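Local coordinates for protein tryptophan halogenase (Shewanella frigidimarina, PDB 2PYX) that probably acts as a flavin-dependent monooxygenase of the tryptophan halogenase family, using FAD in the halogenation of an indole substrate, at residues I45-P51 with V191-H197; G61-R67 with N167-L172; S300-T304 with R421-D425. All coordinates share one frame; numbering follows the deposited sequence.

Contact 1: residues I45-P51 with V191-H197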
loop_
_atom_site.group_PDB
_atom_site.type_symbol
_atom_site.label_atom_id
_atom_site.label_comp_id
_atom_site.label_asym_id
_atom_site.label_seq_id
_atom_site.Cartn_x
_atom_site.Cartn_y
_atom_site.Cartn_z
ATOM N N ILE A 45 10.462 24.660 0.047
ATOM C CA ILE A 45 10.212 23.450 0.815
ATOM C C ILE A 45 11.443 23.088 1.656
ATOM O O ILE A 45 12.545 22.971 1.121
ATOM C CB ILE A 45 9.889 22.283 -0.127
ATOM C CG1 ILE A 45 8.711 22.590 -1.053
ATOM C CG2 ILE A 45 9.634 21.004 0.690
ATOM C CD1 ILE A 45 8.704 21.686 -2.244
ATOM N N THR A 46 11.249 22.959 2.962
ATOM C CA THR A 46 12.279 22.548 3.897
ATOM C C THR A 46 11.814 21.284 4.617
ATOM O O THR A 46 10.686 21.224 5.120
ATOM C CB THR A 46 12.552 23.665 4.928
ATOM O OG1 THR A 46 12.963 24.872 4.258
ATOM C CG2 THR A 46 13.620 23.235 5.961
ATOM N N LEU A 47 12.699 20.304 4.709
ATOM C CA LEU A 47 12.462 19.074 5.408
ATOM C C LEU A 47 13.394 19.000 6.602
ATOM O O LEU A 47 14.620 19.053 6.419
ATOM C CB LEU A 47 12.596 17.851 4.486
ATOM C CG LEU A 47 12.127 16.498 5.078
ATOM C CD1 LEU A 47 11.660 15.571 3.977
ATOM C CD2 LEU A 47 13.232 15.814 5.844
ATOM N N ILE A 48 12.826 18.885 7.801
ATOM C CA ILE A 48 13.595 18.771 9.054
ATOM C C ILE A 48 13.511 17.310 9.464
ATOM O O ILE A 48 12.427 16.791 9.763
ATOM C CB ILE A 48 13.034 19.660 10.179
ATOM C CG1 ILE A 48 13.002 21.126 9.751
ATOM C CG2 ILE A 48 13.895 19.457 11.457
ATOM C CD1 ILE A 48 12.218 22.042 10.672
ATOM N N GLU A 49 14.675 16.665 9.498
ATOM C CA GLU A 49 14.819 15.246 9.803
ATOM C C GLU A 49 15.576 15.080 11.129
ATOM O O GLU A 49 16.609 15.715 11.322
ATOM C CB GLU A 49 15.576 14.576 8.644
ATOM C CG GLU A 49 15.654 13.101 8.770
ATOM C CD GLU A 49 16.209 12.390 7.571
ATOM O OE1 GLU A 49 16.688 13.043 6.633
ATOM O OE2 GLU A 49 16.160 11.140 7.588
ATOM N N SER A 50 15.070 14.206 11.993
ATOM C CA SER A 50 15.742 13.885 13.253
ATOM C C SER A 50 17.113 13.290 12.969
ATOM O O SER A 50 17.253 12.469 12.061
ATOM C CB SER A 50 14.932 12.858 14.041
ATOM O OG SER A 50 15.596 12.539 15.249
ATOM N N PRO A 51 18.139 13.692 13.737
ATOM C CA PRO A 51 19.427 13.018 13.591
ATOM C C PRO A 51 19.469 11.619 14.249
ATOM O O PRO A 51 20.456 10.910 14.102
ATOM C CB PRO A 51 20.395 13.979 14.284
ATOM C CG PRO A 51 19.579 14.609 15.328
ATOM C CD PRO A 51 18.204 14.774 14.738
ATOM N N VAL A 191 14.993 21.028 -2.619
ATOM C CA VAL A 191 14.500 20.896 -1.256
ATOM C C VAL A 191 15.642 21.161 -0.259
ATOM O O VAL A 191 16.759 20.631 -0.412
ATOM C CB VAL A 191 13.856 19.521 -1.049
ATOM C CG1 VAL A 191 13.397 19.334 0.393
ATOM C CG2 VAL A 191 12.663 19.410 -2.009
ATOM N N THR A 192 15.365 22.007 0.723
ATOM C CA THR A 192 16.316 22.285 1.809
ATOM C C THR A 192 16.180 21.228 2.885
ATOM O O THR A 192 15.071 20.933 3.336
ATOM C CB THR A 192 16.085 23.654 2.383
ATOM O OG1 THR A 192 16.274 24.643 1.351
ATOM C CG2 THR A 192 17.052 23.923 3.554
ATOM N N HIS A 193 17.312 20.645 3.291
ATOM C CA HIS A 193 17.347 19.549 4.249
ATOM C C HIS A 193 18.011 20.058 5.532
ATOM O O HIS A 193 19.135 20.579 5.495
ATOM C CB HIS A 193 18.151 18.414 3.633
ATOM C CG HIS A 193 18.117 17.126 4.385
ATOM N ND1 HIS A 193 18.962 16.074 4.099
ATOM C CD2 HIS A 193 17.301 16.694 5.377
ATOM C CE1 HIS A 193 18.670 15.055 4.884
ATOM N NE2 HIS A 193 17.680 15.413 5.689
ATOM N N ILE A 194 17.329 19.904 6.654
ATOM C CA ILE A 194 17.905 20.256 7.972
ATOM C C ILE A 194 17.882 18.999 8.796
ATOM O O ILE A 194 16.838 18.351 8.909
ATOM C CB ILE A 194 17.113 21.346 8.698
ATOM C CG1 ILE A 194 17.130 22.638 7.905
ATOM C CG2 ILE A 194 17.678 21.560 10.117
ATOM C CD1 ILE A 194 16.205 23.695 8.469
ATOM N N ARG A 195 19.040 18.611 9.351
ATOM C CA ARG A 195 19.122 17.476 10.262
ATOM C C ARG A 195 19.186 17.993 11.689
ATOM O O ARG A 195 20.264 18.422 12.133
ATOM C CB ARG A 195 20.389 16.661 9.992
ATOM C CG ARG A 195 20.424 15.897 8.679
ATOM C CD ARG A 195 19.295 14.891 8.597
ATOM N NE ARG A 195 19.758 13.581 8.130
ATOM C CZ ARG A 195 19.752 12.462 8.850
ATOM N NH1 ARG A 195 19.290 12.448 10.097
ATOM N NH2 ARG A 195 20.199 11.338 8.308
ATOM N N ASP A 196 18.065 17.968 12.403
ATOM C CA ASP A 196 17.974 18.565 13.750
ATOM C C ASP A 196 16.700 18.168 14.482
ATOM O O ASP A 196 15.786 17.589 13.882
ATOM C CB ASP A 196 18.009 20.094 13.605
ATOM C CG ASP A 196 18.465 20.816 14.883
ATOM O OD1 ASP A 196 18.717 20.141 15.907
ATOM O OD2 ASP A 196 18.576 22.058 14.813
ATOM N N HIS A 197 16.631 18.487 15.774
ATOM C CA HIS A 197 15.417 18.300 16.573
ATOM C C HIS A 197 14.589 19.560 16.646
ATOM O O HIS A 197 15.125 20.674 16.556
ATOM C CB HIS A 197 15.782 17.896 18.000
ATOM C CG HIS A 197 16.686 16.716 18.068
ATOM N ND1 HIS A 197 18.058 16.828 18.004
ATOM C CD2 HIS A 197 16.418 15.392 18.170
ATOM C CE1 HIS A 197 18.598 15.626 18.086
ATOM N NE2 HIS A 197 17.625 14.738 18.185
HETATM O O HOH W 1 13.988 25.136 0.037
#
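T46 and I194 meet on one face of two parallel strands, 45-49 and 192-195: CG2 of T46 lies 3.6 Å from CD1 of I194, with I48 on the same face. In I194, CG1 stands anti to the carbonyl carbon (chi1 -63°) and the chain runs on extended (chi2 172°), which together carry CD1 to the threonine methyl. The inner strand is the tightly packed side, with I45, T46, L47 and I48 all buried. Between the strands the backbone bonds alternate evenly from I45 O with T192 N to E49 O with D196 N; L47 N to T192 O, at 2.8 Å, is nearly straight. The outer strand is the more open side: T192 and R195 are exposed, and a polar group gathers round E49. This side chain runs out extended, and its OE1 takes the NE2 proton of H193 at 2.7 Å on the anti lone pair, carboxylate and imidazole being nearly coplanar. The R195 guanidinium stacks flat on the same carboxylate, planes 15° apart, an attraction of charges alone since no N-H is aimed at OE1. Near the start of the strands a water links I45 O to T192 OG1. Strand 192-195 is the outermost of a Rossmann-type sheet; strand 44-49 lies between it and strand 9-13, while helix 16-31 covers I45, L47 and E49 through L26, A27 and W20, and helix 174-187 packs on V191 and H193.

Contact 2: residues G61-R67 with N167-L172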
loop_
_atom_site.group_PDB
_atom_site.type_symbol
_atom_site.label_atom_id
_atom_site.label_comp_id
_atom_site.label_asym_id
_atom_site.label_seq_id
_atom_site.Cartn_x
_atom_site.Cartn_y
_atom_site.Cartn_z
ATOM N N GLY A 61 5.973 -3.405 0.366
ATOM C CA GLY A 61 5.305 -3.430 -0.918
ATOM C C GLY A 61 4.598 -2.125 -1.272
ATOM O O GLY A 61 4.204 -1.318 -0.410
ATOM N N THR A 62 4.376 -1.961 -2.574
ATOM C CA THR A 62 3.652 -0.818 -3.122
ATOM C C THR A 62 2.512 -1.261 -4.005
ATOM O O THR A 62 2.343 -2.440 -4.301
ATOM C CB THR A 62 4.557 0.112 -3.948
ATOM O OG1 THR A 62 4.634 -0.325 -5.305
ATOM C CG2 THR A 62 5.920 0.198 -3.388
ATOM N N TRP A 63 1.722 -0.273 -4.403
ATOM C CA TRP A 63 0.671 -0.439 -5.408
ATOM C C TRP A 63 1.255 0.078 -6.737
ATOM O O TRP A 63 2.328 0.682 -6.769
ATOM C CB TRP A 63 -0.667 0.256 -4.984
ATOM C CG TRP A 63 -1.478 -0.618 -4.042
ATOM C CD1 TRP A 63 -1.163 -0.929 -2.747
ATOM C CD2 TRP A 63 -2.689 -1.338 -4.340
ATOM N NE1 TRP A 63 -2.108 -1.778 -2.222
ATOM C CE2 TRP A 63 -3.056 -2.040 -3.172
ATOM C CE3 TRP A 63 -3.506 -1.444 -5.466
ATOM C CZ2 TRP A 63 -4.168 -2.872 -3.125
ATOM C CZ3 TRP A 63 -4.620 -2.229 -5.400
ATOM C CH2 TRP A 63 -4.952 -2.927 -4.252
ATOM N N PRO A 64 0.533 -0.155 -7.828
ATOM C CA PRO A 64 1.003 0.352 -9.108
ATOM C C PRO A 64 1.112 1.856 -9.211
ATOM O O PRO A 64 1.828 2.339 -10.084
ATOM C CB PRO A 64 -0.039 -0.175 -10.085
ATOM C CG PRO A 64 -0.612 -1.410 -9.435
ATOM C CD PRO A 64 -0.632 -1.049 -7.965
ATOM N N SER A 65 0.426 2.575 -8.329
ATOM C CA SER A 65 0.556 4.023 -8.232
ATOM C C SER A 65 2.013 4.475 -8.107
ATOM O O SER A 65 2.375 5.569 -8.578
ATOM C CB SER A 65 -0.243 4.513 -7.034
ATOM O OG SER A 65 0.098 3.771 -5.871
HETATM N N MSE A 66 2.868 3.623 -7.534
HETATM C CA MSE A 66 4.242 4.006 -7.278
HETATM C C MSE A 66 4.989 4.243 -8.581
HETATM O O MSE A 66 5.902 5.063 -8.630
HETATM C CB MSE A 66 4.952 2.958 -6.449
HETATM C CG MSE A 66 6.320 3.397 -5.953
HETATM SE SE MSE A 66 6.369 5.057 -4.910
HETATM C CE MSE A 66 5.632 4.358 -3.278
ATOM N N ARG A 67 4.590 3.550 -9.644
ATOM C CA ARG A 67 5.195 3.846 -10.958
ATOM C C ARG A 67 4.987 5.309 -11.344
ATOM O O ARG A 67 5.928 5.993 -11.815
ATOM C CB ARG A 67 4.637 2.919 -12.047
ATOM C CG ARG A 67 4.917 1.437 -11.872
ATOM C CD ARG A 67 4.361 0.574 -13.027
ATOM N NE ARG A 67 2.911 0.639 -13.057
ATOM C CZ ARG A 67 2.191 1.475 -13.797
ATOM N NH1 ARG A 67 2.777 2.279 -14.660
ATOM N NH2 ARG A 67 0.873 1.479 -13.686
ATOM N N ASN A 167 -0.055 -4.881 -15.112
ATOM C CA ASN A 167 0.210 -3.804 -14.136
ATOM C C ASN A 167 0.985 -4.327 -12.942
ATOM O O ASN A 167 0.786 -5.468 -12.494
ATOM C CB ASN A 167 -1.093 -3.145 -13.658
ATOM C CG ASN A 167 -0.914 -1.694 -13.188
ATOM O OD1 ASN A 167 0.189 -1.160 -13.211
ATOM N ND2 ASN A 167 -2.012 -1.050 -12.811
ATOM N N TYR A 168 1.844 -3.470 -12.419
ATOM C CA TYR A 168 2.742 -3.844 -11.354
ATOM C C TYR A 168 3.072 -2.677 -10.458
ATOM O O TYR A 168 3.009 -1.525 -10.868
ATOM C CB TYR A 168 4.040 -4.452 -11.895
ATOM C CG TYR A 168 4.978 -3.513 -12.615
ATOM C CD1 TYR A 168 4.850 -3.279 -13.993
ATOM C CD2 TYR A 168 6.022 -2.881 -11.956
ATOM C CE1 TYR A 168 5.703 -2.434 -14.654
ATOM C CE2 TYR A 168 6.881 -2.039 -12.611
ATOM C CZ TYR A 168 6.718 -1.793 -13.963
ATOM O OH TYR A 168 7.603 -0.948 -14.619
ATOM N N GLY A 169 3.358 -3.024 -9.201
ATOM C CA GLY A 169 4.091 -2.163 -8.273
ATOM C C GLY A 169 5.406 -2.845 -7.913
ATOM O O GLY A 169 5.951 -3.636 -8.687
ATOM N N TYR A 170 5.894 -2.569 -6.712
ATOM C CA TYR A 170 7.200 -3.043 -6.293
ATOM C C TYR A 170 7.229 -3.658 -4.891
ATOM O O TYR A 170 6.400 -3.361 -4.040
ATOM C CB TYR A 170 8.226 -1.906 -6.320
ATOM C CG TYR A 170 8.287 -1.150 -7.641
ATOM C CD1 TYR A 170 9.062 -1.620 -8.696
ATOM C CD2 TYR A 170 7.594 0.041 -7.792
ATOM C CE1 TYR A 170 9.136 -0.915 -9.891
ATOM C CE2 TYR A 170 7.632 0.743 -8.978
ATOM C CZ TYR A 170 8.415 0.259 -10.022
ATOM O OH TYR A 170 8.478 0.979 -11.195
ATOM N N HIS A 171 8.239 -4.497 -4.683
ATOM C CA HIS A 171 8.793 -4.765 -3.358
ATOM C C HIS A 171 10.106 -3.987 -3.285
ATOM O O HIS A 171 10.876 -4.003 -4.255
ATOM C CB HIS A 171 9.085 -6.252 -3.191
ATOM C CG HIS A 171 7.876 -7.126 -3.257
ATOM N ND1 HIS A 171 7.811 -8.252 -4.053
ATOM C CD2 HIS A 171 6.695 -7.064 -2.593
ATOM C CE1 HIS A 171 6.630 -8.826 -3.891
ATOM N NE2 HIS A 171 5.935 -8.125 -3.011
ATOM N N LEU A 172 10.362 -3.333 -2.155
ATOM C CA LEU A 172 11.532 -2.458 -2.044
ATOM C C LEU A 172 12.078 -2.423 -0.623
ATOM O O LEU A 172 11.393 -2.813 0.314
ATOM C CB LEU A 172 11.187 -1.031 -2.532
ATOM C CG LEU A 172 10.025 -0.284 -1.837
ATOM C CD1 LEU A 172 10.392 0.363 -0.482
ATOM C CD2 LEU A 172 9.427 0.806 -2.733
#
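The Y168 ring carries CD of R67 over one face, 3.6 Å from the ring centroid, and has CE1 of Y170 at its edge. CD does the touching; the R67 guanidinium, turned about 50° from that ring, lies farther off, its CZ 5.5 Å from the Y168 centroid, and adds at most a weak attraction. At the guanidinium edge, in its plane, lies Y168 O, which takes a weak bond from NE at 3.1 Å. N167 OD1 approaches obliquely and accepts a weak bond from NH2 at 2.8 Å; its amide plane is tilted 63° from the guanidinium. The bend at chi3 (-65°) turns NE and NH2 toward Y168 O and N167 OD1, while NH1 goes to Y162 O. The Y170 ring meets CG of M66, a selenomethionine, at its edge, 4.0 Å from CD2.

T62 holds the other end. Its N gives a bond to Y170 O at 2.9 Å, and Y170 N returns one to T62 OG1, so the threonine side chain stands in for a backbone acceptor where strand 60-61 leaves strand 169-172. OG1 in turn donates to W63 O, which M66 N reaches from the opposite face of the carbonyl plane. CG2 of T62 touches CD2 of L172 at 3.6 Å.

The tyrosine hydroxyls of Y168 and Y170 both bond E77 OE2. T62 O accepts from the side-chain amine of K89, the predicted active-site lysine, and W63 NE1 bonds the backbone O of E361, a predicted tryptophan-binding residue. Chemically, then, T62 uses its hydroxyl to join two backbones while its carbonyl holds the lysine amine, which is consistent with this turn helping to place K89 beside the substrate pocket.

Contact 3: residues S300-T304 with R421-D425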
loop_
_atom_site.group_PDB
_atom_site.type_symbol
_atom_site.label_atom_id
_atom_site.label_comp_id
_atom_site.label_asym_id
_atom_site.label_seq_id
_atom_site.Cartn_x
_atom_site.Cartn_y
_atom_site.Cartn_z
ATOM N N SER A 300 -2.643 -11.152 16.910
ATOM C CA SER A 300 -3.417 -10.492 17.999
ATOM C C SER A 300 -2.916 -10.952 19.344
ATOM O O SER A 300 -3.020 -12.142 19.642
ATOM C CB SER A 300 -4.861 -10.872 17.863
ATOM O OG SER A 300 -5.618 -10.448 18.975
ATOM N N SER A 301 -2.434 -10.007 20.148
ATOM C CA SER A 301 -1.969 -10.357 21.508
ATOM C C SER A 301 -3.083 -10.783 22.440
ATOM O O SER A 301 -2.796 -11.383 23.486
ATOM C CB SER A 301 -1.227 -9.197 22.126
ATOM O OG SER A 301 -2.003 -8.027 22.209
ATOM N N SER A 302 -4.347 -10.481 22.105
ATOM C CA SER A 302 -5.444 -10.996 22.915
ATOM C C SER A 302 -5.846 -12.394 22.526
ATOM O O SER A 302 -6.758 -12.953 23.165
ATOM C CB SER A 302 -6.646 -10.065 22.915
ATOM O OG SER A 302 -7.243 -10.012 21.645
ATOM N N HIS A 303 -5.178 -12.974 21.526
ATOM C CA HIS A 303 -5.388 -14.355 21.136
ATOM C C HIS A 303 -4.188 -15.268 21.371
ATOM O O HIS A 303 -4.381 -16.462 21.542
ATOM C CB HIS A 303 -5.815 -14.455 19.668
ATOM C CG HIS A 303 -7.171 -13.884 19.430
ATOM N ND1 HIS A 303 -7.373 -12.545 19.183
ATOM C CD2 HIS A 303 -8.394 -14.464 19.391
ATOM C CE1 HIS A 303 -8.669 -12.323 19.025
ATOM N NE2 HIS A 303 -9.313 -13.465 19.170
ATOM N N THR A 304 -2.982 -14.711 21.350
ATOM C CA THR A 304 -1.767 -15.477 21.590
ATOM C C THR A 304 -0.723 -14.642 22.307
ATOM O O THR A 304 -0.628 -13.423 22.127
ATOM C CB THR A 304 -1.169 -16.019 20.289
ATOM O OG1 THR A 304 0.020 -16.776 20.602
ATOM C CG2 THR A 304 -0.754 -14.917 19.344
ATOM N N ARG A 421 -10.178 -19.856 17.746
ATOM C CA ARG A 421 -11.054 -18.778 18.235
ATOM C C ARG A 421 -10.867 -17.486 17.439
ATOM O O ARG A 421 -11.836 -16.771 17.202
ATOM C CB ARG A 421 -10.791 -18.528 19.732
ATOM C CG ARG A 421 -11.716 -17.460 20.324
ATOM C CD ARG A 421 -11.548 -17.263 21.810
ATOM N NE ARG A 421 -10.219 -16.769 22.211
ATOM C CZ ARG A 421 -9.860 -15.510 22.377
ATOM N NH1 ARG A 421 -10.690 -14.539 22.043
ATOM N NH2 ARG A 421 -8.673 -15.206 22.850
ATOM N N TYR A 422 -9.622 -17.178 17.127
ATOM C CA TYR A 422 -9.284 -15.956 16.363
ATOM C C TYR A 422 -10.149 -15.833 15.106
ATOM O O TYR A 422 -10.757 -14.777 14.835
ATOM C CB TYR A 422 -7.815 -15.973 15.971
ATOM C CG TYR A 422 -7.352 -14.827 15.104
ATOM C CD1 TYR A 422 -6.935 -13.629 15.662
ATOM C CD2 TYR A 422 -7.258 -14.980 13.729
ATOM C CE1 TYR A 422 -6.420 -12.606 14.895
ATOM C CE2 TYR A 422 -6.787 -13.978 12.941
ATOM C CZ TYR A 422 -6.366 -12.781 13.518
ATOM O OH TYR A 422 -5.872 -11.750 12.772
ATOM N N TRP A 423 -10.251 -16.923 14.351
ATOM C CA TRP A 423 -10.971 -16.886 13.082
ATOM C C TRP A 423 -12.472 -16.837 13.323
ATOM O O TRP A 423 -13.221 -16.148 12.623
ATOM C CB TRP A 423 -10.511 -18.040 12.155
ATOM C CG TRP A 423 -9.119 -17.814 11.728
ATOM C CD1 TRP A 423 -7.972 -18.278 12.303
ATOM C CD2 TRP A 423 -8.676 -16.969 10.635
ATOM N NE1 TRP A 423 -6.870 -17.811 11.645
ATOM C CE2 TRP A 423 -7.276 -16.989 10.619
ATOM C CE3 TRP A 423 -9.348 -16.217 9.650
ATOM C CZ2 TRP A 423 -6.527 -16.263 9.693
ATOM C CZ3 TRP A 423 -8.589 -15.531 8.716
ATOM C CH2 TRP A 423 -7.203 -15.575 8.727
ATOM N N ARG A 424 -12.967 -17.585 14.333
ATOM C CA ARG A 424 -14.357 -17.539 14.663
ATOM C C ARG A 424 -14.754 -16.147 15.124
ATOM O O ARG A 424 -15.811 -15.652 14.768
ATOM C CB ARG A 424 -14.723 -18.600 15.738
ATOM C CG ARG A 424 -14.386 -20.048 15.309
ATOM C CD ARG A 424 -14.865 -21.138 16.318
ATOM N NE ARG A 424 -14.250 -21.008 17.656
ATOM C CZ ARG A 424 -13.195 -21.693 18.090
ATOM N NH1 ARG A 424 -12.569 -22.591 17.340
ATOM N NH2 ARG A 424 -12.764 -21.486 19.320
ATOM N N ASP A 425 -13.928 -15.531 15.962
ATOM C CA ASP A 425 -14.195 -14.168 16.485
ATOM C C ASP A 425 -14.295 -13.142 15.345
ATOM O O ASP A 425 -15.142 -12.260 15.407
ATOM C CB ASP A 425 -13.052 -13.727 17.395
ATOM C CG ASP A 425 -13.120 -14.298 18.777
ATOM O OD1 ASP A 425 -14.233 -14.722 19.218
ATOM O OD2 ASP A 425 -12.067 -14.203 19.464
HETATM O O HOH W 2 -9.496 -11.914 22.643
#
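H303 and D425 are joined by a hydrogen bond: NE2 gives a proton to D425 OD2 at 2.9 Å, a nearly straight bond in the plane of the ring that uses the anti lone pair of the oxygen. From the other side of the ring ND1 donates to S300 OG at 2.7 Å, likewise in plane, so both nitrogens are engaged and the rotation of the imidazole is fixed. R421 NH2 reaches S302 O at 3.0 Å on a carbonyl lone pair, and a water bridges R421 NH1 to the same oxygen and to S302 OG.

Charge acts within helix 421-425, where R421 NH1 and D425 OD2 form a salt bridge at 2.9 Å, one turn apart. The carboxylate oxygen that receives the histidine proton is thus also paired with the arginine. R421 gets there by bending at chi3 (63°), which brings its guanidinium alongside the imidazole, the two planes only 19° apart, with CD2 of H303 over one guanidinium face.

Aromatic contact occupies the ring face opposite the water. The Y422 ring turns its edge to the face of H303, planes at 87°, with CD1 of Y422 3.7 Å from ND1 of H303; CE1 of Y422 also touches CB of S300, 3.8 Å away. Y422 OH is hydrogen-bonded to N253 OD1, and F252 lies close to H303.

Away from the annotated sites, the contact joins the turn after strand 292-299 to the short helix 421-425. The bonding of both ring nitrogens is consistent with a protonated imidazole, which D425 would favour and the nearby R421 would oppose; D425, close to both, would probably remain ionised.

From the N terminus, strand 44-49 comes first and pairs with strand 192-195 much later in the chain, so contact 1 closes a loop of about 140 residues. Contact 2 opens and closes within that span, where 61-67 meets 167-172; its ends lie about 100 residues apart. Contact 3 follows in series, 300-304 joining 421-425 across some 117 residues. Nothing crosses. Contact 1 belongs to the edge of the Rossmann-type sheet next to the predicted FAD site, contact 2 to the start of helix 65-73 and a second, larger sheet near the centre of the molecule, and contact 3 ties the turn after strand 292-299 of that larger sheet to helix 421-425. The centres of contacts 1 and 3 lie about 42 Å apart.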